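Side-chain contacts in sulfate adenylyltransferase (Allochromatium vinosum, PDB 4DNX), which catalyses the transfer of the adenylyl group of ATP to sulfate, giving adenosine 5'-phosphosulfate and diphosphate: residues A[76-81]-A[320-325]; A[278-283]-A[290-295]. All coordinates share one frame; numbering follows the deposited sequence.

Running from the N terminus, the chain first passes through 76-81, in the loop between helix 61-70 and strand 86-87 of the PUA-like part, and much later meets it again with 320-325, in the loop ahead of strand 326-329. Interaction 1 therefore closes a loop of 238 residues across the two parts of the chain. Interaction 2 is nested inside that loop and is local: after helix 274-287 the chain doubles back, and strand 291-294 of the five-stranded parallel sheet runs beside it. The two contacts, with centres about 12 Å apart, touch through Phe79 against Tyr282 and Ile325 against Ala281, so helix 274-287 is shared ground between the PUA-like part and the sheet.

Interaction 1. Residues A[76-81]-A[320-325]; sequences GRFFPV and TDVLAI
Phe78 swings CG anti to its own nitrogen (chi1 176°), which lays the ring face against Val322. There chi1 of -66° sets CG1 opposite the carbonyl carbon and leaves CG2 between N and C, over the ring. The result is a CH-pi contact: Val322 CG2 sits 3.7 Å from the centroid of the Phe78 ring and only 4° off its normal, so the methyl is centred over the face. Val322 CB lies toward the root of the same ring, 3.8 Å from Phe78 CG, and Val322 CG1 reaches back to Phe78 CB at 4.0 Å. Leu323 adds one branch, its CD2 meeting Phe78 CE2 at 4.0 Å from an oblique direction. Valine thus covers the middle of one face, while Pro80 CD skirts the other toward the rim; Met71, in the preceding loop, and Val278 on helix 274-287 also touch this side chain. No hydrogen bond or salt bridge crosses between 76-81 and 320-325. These two loops meet through dispersion and CH-pi contact, so their pairing probably depends on fit, with a polar tie between the parts made nearby by Pro80 O and Arg275 NH1.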
# COMPACT_ATOMS: atom_id res chain seq x y z
N GLY A 76 -8.98 23.63 -22.84
CA GLY A 76 -7.62 24.13 -22.79
C GLY A 76 -6.70 23.46 -21.80
O GLY A 76 -5.49 23.72 -21.86
N ARG A 77 -7.21 22.60 -20.92
CA ARG A 77 -6.33 21.84 -19.99
C ARG A 77 -5.36 20.93 -20.77
O ARG A 77 -5.75 20.29 -21.74
CB ARG A 77 -7.15 20.95 -19.01
CG ARG A 77 -7.86 21.71 -17.89
CD ARG A 77 -8.79 20.79 -17.07
NE ARG A 77 -9.92 20.35 -17.89
CZ ARG A 77 -10.73 19.32 -17.62
NH1 ARG A 77 -10.56 18.59 -16.54
NH2 ARG A 77 -11.72 19.03 -18.46
N PHE A 78 -4.09 20.86 -20.34
CA PHE A 78 -3.13 19.93 -20.92
C PHE A 78 -3.43 18.48 -20.49
O PHE A 78 -3.54 18.17 -19.29
CB PHE A 78 -1.72 20.33 -20.48
CG PHE A 78 -0.66 19.39 -20.94
CD1 PHE A 78 -0.37 19.25 -22.31
CD2 PHE A 78 0.07 18.63 -20.01
CE1 PHE A 78 0.64 18.33 -22.75
CE2 PHE A 78 1.07 17.74 -20.45
CZ PHE A 78 1.34 17.59 -21.81
N PHE A 79 -3.53 17.59 -21.48
CA PHE A 79 -3.54 16.15 -21.25
C PHE A 79 -3.14 15.37 -22.52
O PHE A 79 -3.75 15.54 -23.57
CB PHE A 79 -4.86 15.65 -20.67
CG PHE A 79 -4.72 14.29 -20.03
CD1 PHE A 79 -4.22 14.16 -18.71
CD2 PHE A 79 -4.96 13.12 -20.78
CE1 PHE A 79 -4.03 12.93 -18.13
CE2 PHE A 79 -4.76 11.85 -20.21
CZ PHE A 79 -4.30 11.74 -18.85
N PRO A 80 -2.11 14.53 -22.43
CA PRO A 80 -1.45 14.05 -23.65
C PRO A 80 -2.07 12.92 -24.45
O PRO A 80 -1.67 12.76 -25.59
CB PRO A 80 -0.04 13.63 -23.17
CG PRO A 80 -0.16 13.38 -21.76
CD PRO A 80 -1.35 14.17 -21.21
N VAL A 81 -2.97 12.14 -23.88
CA VAL A 81 -3.66 11.07 -24.64
C VAL A 81 -5.15 11.03 -24.33
O VAL A 81 -5.59 11.40 -23.26
CB VAL A 81 -3.05 9.64 -24.37
CG1 VAL A 81 -1.54 9.63 -24.68
CG2 VAL A 81 -3.35 9.19 -22.95
N THR A 320 4.78 25.00 -24.18
CA THR A 320 5.71 25.58 -23.22
C THR A 320 5.09 25.67 -21.82
O THR A 320 3.90 26.02 -21.67
CB THR A 320 6.15 27.01 -23.62
OG1 THR A 320 6.06 27.15 -25.04
CG2 THR A 320 7.58 27.29 -23.15
N ASP A 321 5.90 25.33 -20.83
CA ASP A 321 5.53 25.45 -19.42
C ASP A 321 4.22 24.74 -18.95
O ASP A 321 3.67 25.08 -17.91
CB ASP A 321 5.58 26.93 -18.99
CG ASP A 321 6.98 27.56 -19.18
OD1 ASP A 321 7.08 28.80 -19.26
OD2 ASP A 321 7.97 26.80 -19.25
N VAL A 322 3.73 23.76 -19.69
CA VAL A 322 2.65 22.93 -19.13
C VAL A 322 3.16 21.94 -18.07
O VAL A 322 2.42 21.57 -17.13
CB VAL A 322 1.80 22.18 -20.19
CG1 VAL A 322 1.03 23.21 -21.02
CG2 VAL A 322 2.67 21.30 -21.06
N LEU A 323 4.40 21.50 -18.22
CA LEU A 323 5.02 20.56 -17.29
C LEU A 323 6.14 21.24 -16.56
O LEU A 323 6.89 21.99 -17.15
CB LEU A 323 5.62 19.35 -18.02
CG LEU A 323 4.60 18.35 -18.60
CD1 LEU A 323 5.31 17.30 -19.45
CD2 LEU A 323 3.78 17.67 -17.52
N ALA A 324 6.28 20.94 -15.27
CA ALA A 324 7.41 21.41 -14.51
C ALA A 324 8.48 20.36 -14.34
O ALA A 324 9.63 20.70 -14.08
CB ALA A 324 6.97 21.97 -13.15
N ILE A 325 8.11 19.08 -14.45
CA ILE A 325 9.09 17.97 -14.36
C ILE A 325 10.10 18.10 -15.50
O ILE A 325 9.74 18.52 -16.62
CB ILE A 325 8.39 16.59 -14.33
CG1 ILE A 325 9.38 15.45 -14.02
CG2 ILE A 325 7.57 16.31 -15.64
CD1 ILE A 325 8.70 14.06 -13.65

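Interaction 2. Residues A[278-283]-A[290-295]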
# COMPACT_ATOMS: atom_id res chain seq x y z
N VAL A 278 5.38 11.47 -22.98
CA VAL A 278 4.76 12.67 -22.41
C VAL A 278 3.75 12.29 -21.30
O VAL A 278 3.67 12.97 -20.24
CB VAL A 278 4.08 13.54 -23.50
CG1 VAL A 278 3.46 14.77 -22.87
CG2 VAL A 278 5.17 13.93 -24.55
N LEU A 279 2.96 11.25 -21.56
CA LEU A 279 2.04 10.75 -20.53
C LEU A 279 2.80 10.33 -19.26
O LEU A 279 2.39 10.67 -18.13
CB LEU A 279 1.24 9.57 -21.09
CG LEU A 279 0.19 9.05 -20.11
CD1 LEU A 279 -0.87 10.14 -19.82
CD2 LEU A 279 -0.46 7.77 -20.71
N HIS A 280 3.90 9.58 -19.45
CA HIS A 280 4.80 9.19 -18.34
C HIS A 280 5.29 10.37 -17.53
O HIS A 280 5.23 10.32 -16.31
CB HIS A 280 6.01 8.43 -18.88
CG HIS A 280 5.71 7.05 -19.35
ND1 HIS A 280 6.65 6.29 -20.03
CD2 HIS A 280 4.59 6.28 -19.25
CE1 HIS A 280 6.12 5.11 -20.32
NE2 HIS A 280 4.88 5.08 -19.86
N ALA A 281 5.75 11.43 -18.21
CA ALA A 281 6.20 12.65 -17.52
C ALA A 281 5.05 13.28 -16.73
O ALA A 281 5.20 13.70 -15.56
CB ALA A 281 6.85 13.64 -18.50
N TYR A 282 3.87 13.30 -17.34
CA TYR A 282 2.70 13.89 -16.70
C TYR A 282 2.39 13.21 -15.36
O TYR A 282 2.29 13.90 -14.31
CB TYR A 282 1.53 13.72 -17.66
CG TYR A 282 0.24 14.40 -17.19
CD1 TYR A 282 -0.54 13.83 -16.19
CD2 TYR A 282 -0.17 15.57 -17.79
CE1 TYR A 282 -1.73 14.49 -15.75
CE2 TYR A 282 -1.34 16.24 -17.40
CZ TYR A 282 -2.11 15.68 -16.36
OH TYR A 282 -3.24 16.35 -15.97
N PHE A 283 2.26 11.88 -15.36
CA PHE A 283 1.89 11.22 -14.10
C PHE A 283 3.01 11.15 -13.06
O PHE A 283 2.74 11.10 -11.85
CB PHE A 283 1.08 9.92 -14.27
CG PHE A 283 1.81 8.74 -14.87
CD1 PHE A 283 2.62 7.92 -14.09
CD2 PHE A 283 1.48 8.34 -16.18
CE1 PHE A 283 3.22 6.74 -14.66
CE2 PHE A 283 2.05 7.19 -16.77
CZ PHE A 283 2.92 6.37 -16.01
N THR A 290 10.64 15.26 -9.60
CA THR A 290 11.10 16.48 -10.23
C THR A 290 11.84 16.23 -11.54
O THR A 290 12.01 17.16 -12.35
CB THR A 290 12.00 17.32 -9.27
OG1 THR A 290 13.13 16.54 -8.86
CG2 THR A 290 11.27 17.79 -8.02
N HIS A 291 12.31 14.99 -11.73
CA HIS A 291 13.11 14.58 -12.89
C HIS A 291 12.65 13.19 -13.32
O HIS A 291 12.31 12.37 -12.48
CB HIS A 291 14.59 14.57 -12.51
CG HIS A 291 15.12 15.94 -12.24
ND1 HIS A 291 14.96 16.57 -11.02
CD2 HIS A 291 15.77 16.82 -13.03
CE1 HIS A 291 15.49 17.78 -11.07
NE2 HIS A 291 15.99 17.96 -12.28
N PHE A 292 12.68 12.91 -14.62
CA PHE A 292 12.26 11.63 -15.15
C PHE A 292 13.27 11.17 -16.17
O PHE A 292 13.64 11.94 -17.06
CB PHE A 292 10.88 11.78 -15.83
CG PHE A 292 10.40 10.52 -16.51
CD1 PHE A 292 10.47 9.29 -15.89
CD2 PHE A 292 9.81 10.60 -17.78
CE1 PHE A 292 10.00 8.10 -16.53
CE2 PHE A 292 9.35 9.46 -18.42
CZ PHE A 292 9.44 8.21 -17.80
N ILE A 293 13.75 9.94 -16.03
CA ILE A 293 14.79 9.41 -16.94
C ILE A 293 14.11 8.85 -18.21
O ILE A 293 13.23 7.96 -18.12
CB ILE A 293 15.56 8.26 -16.28
CG1 ILE A 293 16.41 8.79 -15.13
CG2 ILE A 293 16.49 7.51 -17.30
CD1 ILE A 293 17.06 7.67 -14.29
N ILE A 294 14.57 9.32 -19.36
CA ILE A 294 14.11 8.83 -20.68
C ILE A 294 15.37 8.49 -21.47
O ILE A 294 16.18 9.36 -21.75
CB ILE A 294 13.30 9.92 -21.43
CG1 ILE A 294 12.05 10.29 -20.62
CG2 ILE A 294 12.94 9.49 -22.94
CD1 ILE A 294 11.04 11.17 -21.32
N GLY A 295 15.52 7.22 -21.80
CA GLY A 295 16.63 6.73 -22.62
C GLY A 295 16.28 6.53 -24.09
O GLY A 295 15.31 7.09 -24.59
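Phe292 packs against His280 and Ala281, and these apolar contacts carry the pairing of strand and helix. Its CG stands anti to the backbone N (chi1 175°), extending the ring from the strand to the helix. Phe292 CE2 comes within 3.5 Å of His280 CB, and CZ of the same phenyl is 3.6 Å from that methylene, a snug fit in which CB meets the ring obliquely. At His280, CG opposite the carbonyl carbon (chi1 -73°) takes the imidazole away from the strand, with ND1 still 4.1 Å from Phe292 CZ. Ala281 CB lies 4.3 Å from Phe292 CD2, and here the phenyl lies close to the helix backbone. Among ring contacts, His298 joins from outside, its plane nearly perpendicular to both the Phe292 ring and the His280 imidazole. Polar bonds run within or beyond the segments: His280 ND1 is hydrogen-bonded to His298 NE2, which satisfies this buried nitrogen and probably limits the imidazole's rotation, and Thr290 OG1 pairs with His291 ND1 at 2.8 Å. On the strand, backbone bonds tie His291 to Ile195 and Ala197, and Phe292 to Glu326. A helix leading into a strand that it covers, within a parallel sheet of order 3-2-1-4-5, is the layered alpha/beta packing of a Rossmann-like nucleotidyltransferase fold.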